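Local coordinates for uncharacterized protein (Bacillus thuringiensis serovar kurstaki, PDB 4XE7) that is a ParM-type bacterial actin-like protein that probably binds nucleotide and polymerises into filaments of the bacterial cytoskeleton, probably serving plasmid segregation, at residues V75-N80 with P129-M134; E174-F179 with G186-I191. All blocks are in the same frame, centred on the assembly; numbering follows the deposited sequence.

Contact 1 (V75-N80 with P129-M134)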
loop_
_atom_site.group_PDB
_atom_site.type_symbol
_atom_site.label_atom_id
_atom_site.label_comp_id
_atom_site.label_asym_id
_atom_site.label_seq_id
_atom_site.Cartn_x
_atom_site.Cartn_y
_atom_site.Cartn_z
ATOM N N VAL A 75 0.973 10.887 19.561
ATOM C CA VAL A 75 0.209 12.090 19.238
ATOM C C VAL A 75 -0.945 12.368 20.178
ATOM O O VAL A 75 -1.470 11.467 20.840
ATOM C CB VAL A 75 -0.342 12.014 17.799
ATOM C CG1 VAL A 75 0.808 11.925 16.816
ATOM C CG2 VAL A 75 -1.268 10.803 17.646
ATOM N N ARG A 76 -1.319 13.642 20.245
ATOM C CA ARG A 76 -2.565 14.049 20.866
ATOM C C ARG A 76 -3.525 14.518 19.776
ATOM O O ARG A 76 -3.219 15.452 19.031
ATOM C CB ARG A 76 -2.327 15.164 21.885
ATOM C CG ARG A 76 -3.587 15.708 22.485
ATOM C CD ARG A 76 -4.177 14.722 23.474
ATOM N NE ARG A 76 -5.441 15.208 24.016
ATOM C CZ ARG A 76 -5.540 16.065 25.028
ATOM N NH1 ARG A 76 -4.452 16.534 25.618
ATOM N NH2 ARG A 76 -6.729 16.451 25.446
ATOM N N ILE A 77 -4.678 13.869 19.678
ATOM C CA ILE A 77 -5.654 14.212 18.645
ATOM C C ILE A 77 -6.952 14.738 19.245
ATOM O O ILE A 77 -7.673 14.018 19.948
ATOM C CB ILE A 77 -5.961 13.015 17.749
ATOM C CG1 ILE A 77 -4.685 12.594 17.021
ATOM C CG2 ILE A 77 -7.093 13.351 16.756
ATOM C CD1 ILE A 77 -4.825 11.343 16.164
ATOM N N ILE A 78 -7.231 16.006 18.958
ATOM C CA ILE A 78 -8.472 16.674 19.350
ATOM C C ILE A 78 -9.468 16.734 18.195
ATOM O O ILE A 78 -9.262 17.474 17.235
ATOM C CB ILE A 78 -8.201 18.112 19.828
ATOM C CG1 ILE A 78 -7.003 18.135 20.781
ATOM C CG2 ILE A 78 -9.449 18.716 20.470
ATOM C CD1 ILE A 78 -7.231 17.359 22.039
ATOM N N SER A 79 -10.549 15.971 18.299
ATOM C CA SER A 79 -11.522 15.858 17.225
ATOM C C SER A 79 -12.888 15.445 17.765
ATOM O O SER A 79 -12.974 14.587 18.641
ATOM C CB SER A 79 -11.032 14.836 16.177
ATOM O OG SER A 79 -12.049 14.494 15.244
ATOM N N ASN A 80 -13.956 16.035 17.229
ATOM C CA ASN A 80 -15.313 15.603 17.590
ATOM C C ASN A 80 -15.722 14.290 16.915
ATOM O O ASN A 80 -16.761 13.719 17.245
ATOM C CB ASN A 80 -16.331 16.700 17.268
ATOM C CG ASN A 80 -16.115 17.946 18.101
ATOM O OD1 ASN A 80 -15.670 17.875 19.253
ATOM N ND2 ASN A 80 -16.423 19.096 17.523
ATOM N N PRO A 129 -5.402 6.547 13.166
ATOM C CA PRO A 129 -4.390 6.456 12.107
ATOM C C PRO A 129 -4.700 7.319 10.887
ATOM O O PRO A 129 -3.766 7.829 10.267
ATOM C CB PRO A 129 -4.403 4.972 11.736
ATOM C CG PRO A 129 -4.876 4.299 13.008
ATOM C CD PRO A 129 -5.935 5.222 13.515
ATOM N N LEU A 130 -5.969 7.498 10.554
ATOM C CA LEU A 130 -6.322 8.360 9.423
ATOM C C LEU A 130 -5.884 9.803 9.678
ATOM O O LEU A 130 -5.195 10.399 8.852
ATOM C CB LEU A 130 -7.833 8.294 9.145
ATOM C CG LEU A 130 -8.443 9.419 8.305
ATOM C CD1 LEU A 130 -8.118 9.238 6.805
ATOM C CD2 LEU A 130 -9.937 9.521 8.505
ATOM N N PHE A 131 -6.276 10.365 10.820
ATOM C CA PHE A 131 -5.916 11.753 11.135
ATOM C C PHE A 131 -4.414 11.905 11.260
ATOM O O PHE A 131 -3.844 12.918 10.852
ATOM C CB PHE A 131 -6.590 12.223 12.427
ATOM C CG PHE A 131 -8.068 12.432 12.291
ATOM C CD1 PHE A 131 -8.608 12.886 11.103
ATOM C CD2 PHE A 131 -8.919 12.172 13.351
ATOM C CE1 PHE A 131 -9.983 13.083 10.976
ATOM C CE2 PHE A 131 -10.289 12.364 13.231
ATOM C CZ PHE A 131 -10.822 12.819 12.049
ATOM N N THR A 132 -3.776 10.889 11.821
ATOM C CA THR A 132 -2.328 10.902 11.962
ATOM C C THR A 132 -1.661 10.917 10.593
ATOM O O THR A 132 -0.670 11.633 10.390
ATOM C CB THR A 132 -1.831 9.692 12.782
ATOM O OG1 THR A 132 -2.375 9.774 14.103
ATOM C CG2 THR A 132 -0.314 9.676 12.867
ATOM N N SER A 133 -2.208 10.153 9.644
ATOM C CA SER A 133 -1.621 10.115 8.305
ATOM C C SER A 133 -1.728 11.498 7.643
ATOM O O SER A 133 -0.765 11.975 7.017
ATOM C CB SER A 133 -2.286 9.038 7.431
ATOM O OG SER A 133 -3.559 9.455 6.948
ATOM N N MET A 134 -2.882 12.146 7.807
ATOM C CA MET A 134 -3.075 13.521 7.337
ATOM C C MET A 134 -2.051 14.479 7.943
ATOM O O MET A 134 -1.529 15.358 7.260
ATOM C CB MET A 134 -4.476 14.037 7.692
ATOM C CG MET A 134 -5.623 13.419 6.937
ATOM S SD MET A 134 -7.210 14.058 7.538
ATOM C CE MET A 134 -8.300 13.183 6.397
#

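Contact 2 (E174-F179 with G186-I191)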
loop_
_atom_site.group_PDB
_atom_site.type_symbol
_atom_site.label_atom_id
_atom_site.label_comp_id
_atom_site.label_asym_id
_atom_site.label_seq_id
_atom_site.Cartn_x
_atom_site.Cartn_y
_atom_site.Cartn_z
ATOM N N GLU A 174 -13.247 20.478 12.454
ATOM C CA GLU A 174 -11.884 20.833 12.770
ATOM C C GLU A 174 -11.263 19.738 13.623
ATOM O O GLU A 174 -11.937 19.151 14.458
ATOM C CB GLU A 174 -11.847 22.181 13.485
ATOM C CG GLU A 174 -10.475 22.822 13.533
ATOM C CD GLU A 174 -10.464 24.107 14.334
ATOM O OE1 GLU A 174 -9.817 24.128 15.404
ATOM O OE2 GLU A 174 -11.101 25.089 13.892
ATOM N N HIS A 175 -9.989 19.447 13.373
ATOM C CA HIS A 175 -9.242 18.431 14.110
ATOM C C HIS A 175 -7.803 18.886 14.306
ATOM O O HIS A 175 -7.169 19.358 13.361
ATOM C CB HIS A 175 -9.257 17.090 13.366
ATOM C CG HIS A 175 -10.545 16.801 12.666
ATOM N ND1 HIS A 175 -11.551 16.045 13.246
ATOM C CD2 HIS A 175 -11.001 17.159 11.453
ATOM C CE1 HIS A 175 -12.562 15.960 12.410
ATOM N NE2 HIS A 175 -12.266 16.628 11.308
ATOM N N THR A 176 -7.269 18.748 15.512
ATOM C CA THR A 176 -5.851 19.015 15.696
ATOM C C THR A 176 -5.087 17.747 16.036
ATOM O O THR A 176 -5.564 16.888 16.787
ATOM C CB THR A 176 -5.596 20.058 16.801
ATOM O OG1 THR A 176 -5.933 19.493 18.072
ATOM C CG2 THR A 176 -6.428 21.310 16.541
ATOM N N VAL A 177 -3.896 17.639 15.467
ATOM C CA VAL A 177 -2.971 16.571 15.793
ATOM C C VAL A 177 -1.677 17.176 16.311
ATOM O O VAL A 177 -0.994 17.914 15.596
ATOM C CB VAL A 177 -2.652 15.684 14.568
ATOM C CG1 VAL A 177 -1.764 14.527 14.989
ATOM C CG2 VAL A 177 -3.943 15.182 13.900
ATOM N N GLU A 178 -1.337 16.874 17.555
ATOM C CA GLU A 178 -0.101 17.388 18.125
ATOM C C GLU A 178 0.903 16.265 18.298
ATOM O O GLU A 178 0.613 15.257 18.942
ATOM C CB GLU A 178 -0.359 18.077 19.465
ATOM C CG GLU A 178 0.912 18.619 20.091
ATOM C CD GLU A 178 0.697 19.200 21.471
ATOM O OE1 GLU A 178 -0.469 19.295 21.918
ATOM O OE2 GLU A 178 1.708 19.546 22.115
ATOM N N PHE A 179 2.074 16.428 17.698
ATOM C CA PHE A 179 3.128 15.435 17.821
ATOM C C PHE A 179 3.881 15.649 19.148
ATOM O O PHE A 179 4.361 16.748 19.429
ATOM C CB PHE A 179 4.098 15.508 16.632
ATOM C CG PHE A 179 3.478 15.148 15.291
ATOM C CD1 PHE A 179 2.988 16.138 14.446
ATOM C CD2 PHE A 179 3.416 13.826 14.869
ATOM C CE1 PHE A 179 2.438 15.814 13.202
ATOM C CE2 PHE A 179 2.873 13.492 13.625
ATOM C CZ PHE A 179 2.385 14.491 12.788
ATOM N N GLY A 186 6.507 18.733 18.881
ATOM C CA GLY A 186 6.213 20.125 19.155
ATOM C C GLY A 186 5.271 20.717 18.138
ATOM O O GLY A 186 4.637 21.731 18.395
ATOM N N LYS A 187 5.169 20.082 16.977
ATOM C CA LYS A 187 4.292 20.593 15.929
ATOM C C LYS A 187 2.848 20.203 16.161
ATOM O O LYS A 187 2.547 19.069 16.534
ATOM C CB LYS A 187 4.748 20.100 14.553
ATOM C CG LYS A 187 5.892 20.917 13.960
ATOM C CD LYS A 187 6.290 20.405 12.586
ATOM C CE LYS A 187 7.552 21.093 12.090
ATOM N NZ LYS A 187 7.347 22.551 11.893
ATOM N N LYS A 188 1.957 21.157 15.925
ATOM C CA LYS A 188 0.527 20.937 16.030
ATOM C C LYS A 188 -0.139 21.246 14.692
ATOM O O LYS A 188 -0.082 22.374 14.225
ATOM C CB LYS A 188 -0.056 21.813 17.140
ATOM C CG LYS A 188 -1.506 21.556 17.455
ATOM C CD LYS A 188 -1.829 21.994 18.881
ATOM C CE LYS A 188 -3.319 21.932 19.162
ATOM N NZ LYS A 188 -3.641 22.349 20.558
ATOM N N ILE A 189 -0.763 20.254 14.069
ATOM C CA ILE A 189 -1.372 20.485 12.761
ATOM C C ILE A 189 -2.883 20.682 12.883
ATOM O O ILE A 189 -3.589 19.870 13.477
ATOM C CB ILE A 189 -1.055 19.327 11.773
ATOM C CG1 ILE A 189 0.363 19.481 11.199
ATOM C CG2 ILE A 189 -1.962 19.404 10.568
ATOM C CD1 ILE A 189 1.486 19.148 12.122
ATOM N N LYS A 190 -3.374 21.775 12.322
ATOM C CA LYS A 190 -4.794 22.056 12.335
ATOM C C LYS A 190 -5.444 21.634 11.020
ATOM O O LYS A 190 -5.120 22.160 9.953
ATOM C CB LYS A 190 -5.027 23.542 12.609
ATOM C CG LYS A 190 -6.472 23.961 12.626
ATOM C CD LYS A 190 -6.594 25.405 13.084
ATOM C CE LYS A 190 -7.916 26.020 12.661
ATOM N NZ LYS A 190 -8.053 27.404 13.195
ATOM N N ILE A 191 -6.371 20.690 11.111
ATOM C CA ILE A 191 -6.992 20.092 9.932
ATOM C C ILE A 191 -8.443 20.498 9.841
ATOM O O ILE A 191 -9.221 20.258 10.766
ATOM C CB ILE A 191 -6.909 18.542 9.970
ATOM C CG1 ILE A 191 -5.452 18.078 9.894
ATOM C CG2 ILE A 191 -7.793 17.901 8.873
ATOM C CD1 ILE A 191 -5.233 16.634 10.384
HETATM O O HOH W 1 -6.489 21.757 19.645
#

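Contact 1 (V75-N80 with P129-M134)
The ring of Phe131 reaches from the helix toward the strand and lies obliquely beside two side chains of it, Ile77 and Ser79. On its CD2 side it meets the branch methyl of Ile77, with CG2 4.0 Å from CD2 of Phe131. Farther along that side of the ring, OG of Ser79 sits 3.4 Å from CE2 of Phe131 and somewhat farther from CZ. That hydroxyl is brought there by its first torsion (chi1 169°), which sets OG trans to the backbone nitrogen; it is also hydrogen-bonded to His175 and to the backbone of Ser81, so a buried polar atom is satisfied while it packs on the ring.

Ile77 divides its two branches between neighbouring helix residues. While CG2 serves Phe131, the extended CG1 arm (chi2 176°) carries CD1 to within 3.6 Å of OG1 of Thr132, the two side chains meeting at about a right angle. CG2 of Val75 approaches the same oxygen from the next inward-facing strand position, 3.9 Å from OG1 of Thr132. This hydroxyl is turned back to bond Ile128 O one helical turn earlier, which lets it lie among methyl groups.

The axes of 129-134 and 75-79 cross at 106° and come within 9.9 Å of each other; helix 123-140 packs here on one face of the mixed sheet, in keeping with the alpha/beta subdomains of the actin fold.

Contact 2 (E174-F179 with G186-I191)
Six backbone hydrogen bonds join 174-179 to 186-191. Hydrogen-bonded pairs, His175 with Ile191 and Val177 with Ile189, alternate with the non-hydrogen-bonded pairs Thr176-Lys190 and Glu178-Lys188. The shorter bond of the first pair runs from Ile191 N to His175 O at 2.7 Å. Beyond them Phe179 N bonds Lys187 O at 2.9 Å, and near the turn Gly186 N donates to Phe179 O. CA-H groups of Thr176 and Lys188 point at the carbonyls of Ile189 and Val177.

This is an antiparallel beta hairpin, strand 173-179 with strand 188-200; the axes of 174-179 and 188-191 lie at 164° between their N-to-C directions. It forms part of the large mixed sheet, next to strand 73-79.

Apolar contacts gather on the face of Val177 and Ile191. CD1 of Ile189 comes in the plane of the Phe179 ring at its edge, 3.6 Å from CE1, and CG2 of Val177 meets CD1 of Ile191 at 4.0 Å. Ala135, Ala138 and Met134 of helix 123-140 cover this side.

Thr176, Lys188 and Lys190 occupy the other face. The extended Lys188 chain runs across Thr176, its CE beside CB and OG1, and a water joins the two tips, 2.8 Å from Thr176 OG1 and accepting from Lys188 NZ at 3.0 Å. At the start of 174-179, the carboxylate of Glu174 rests against CE of Lys190, and its OE2 forms a long salt bridge, 3.9 Å, with Lys190 NZ.

How the contacts relate
From the N terminus, strand 73-79 comes first, and contact 1 closes the 48-residue excursion that returns the chain as helix 123-140. Contact 2 opens only afterwards, closing the hairpin loop, with six residues between its segments, so the two stand in series and neither nests in the other nor crosses it. They nevertheless touch in space, their centres about 8 Å apart, because strands 73-79 and 173-179 are neighbours in the sheet: Arg76 O and Glu178 N are probably hydrogen-bonded. His175 joins both, its ring meeting that of Phe131. Contact 1 sets helix 123-140 on strand 73-79; contact 2 adds strand 188-200, so the hairpin continues the sheet beneath the same helix.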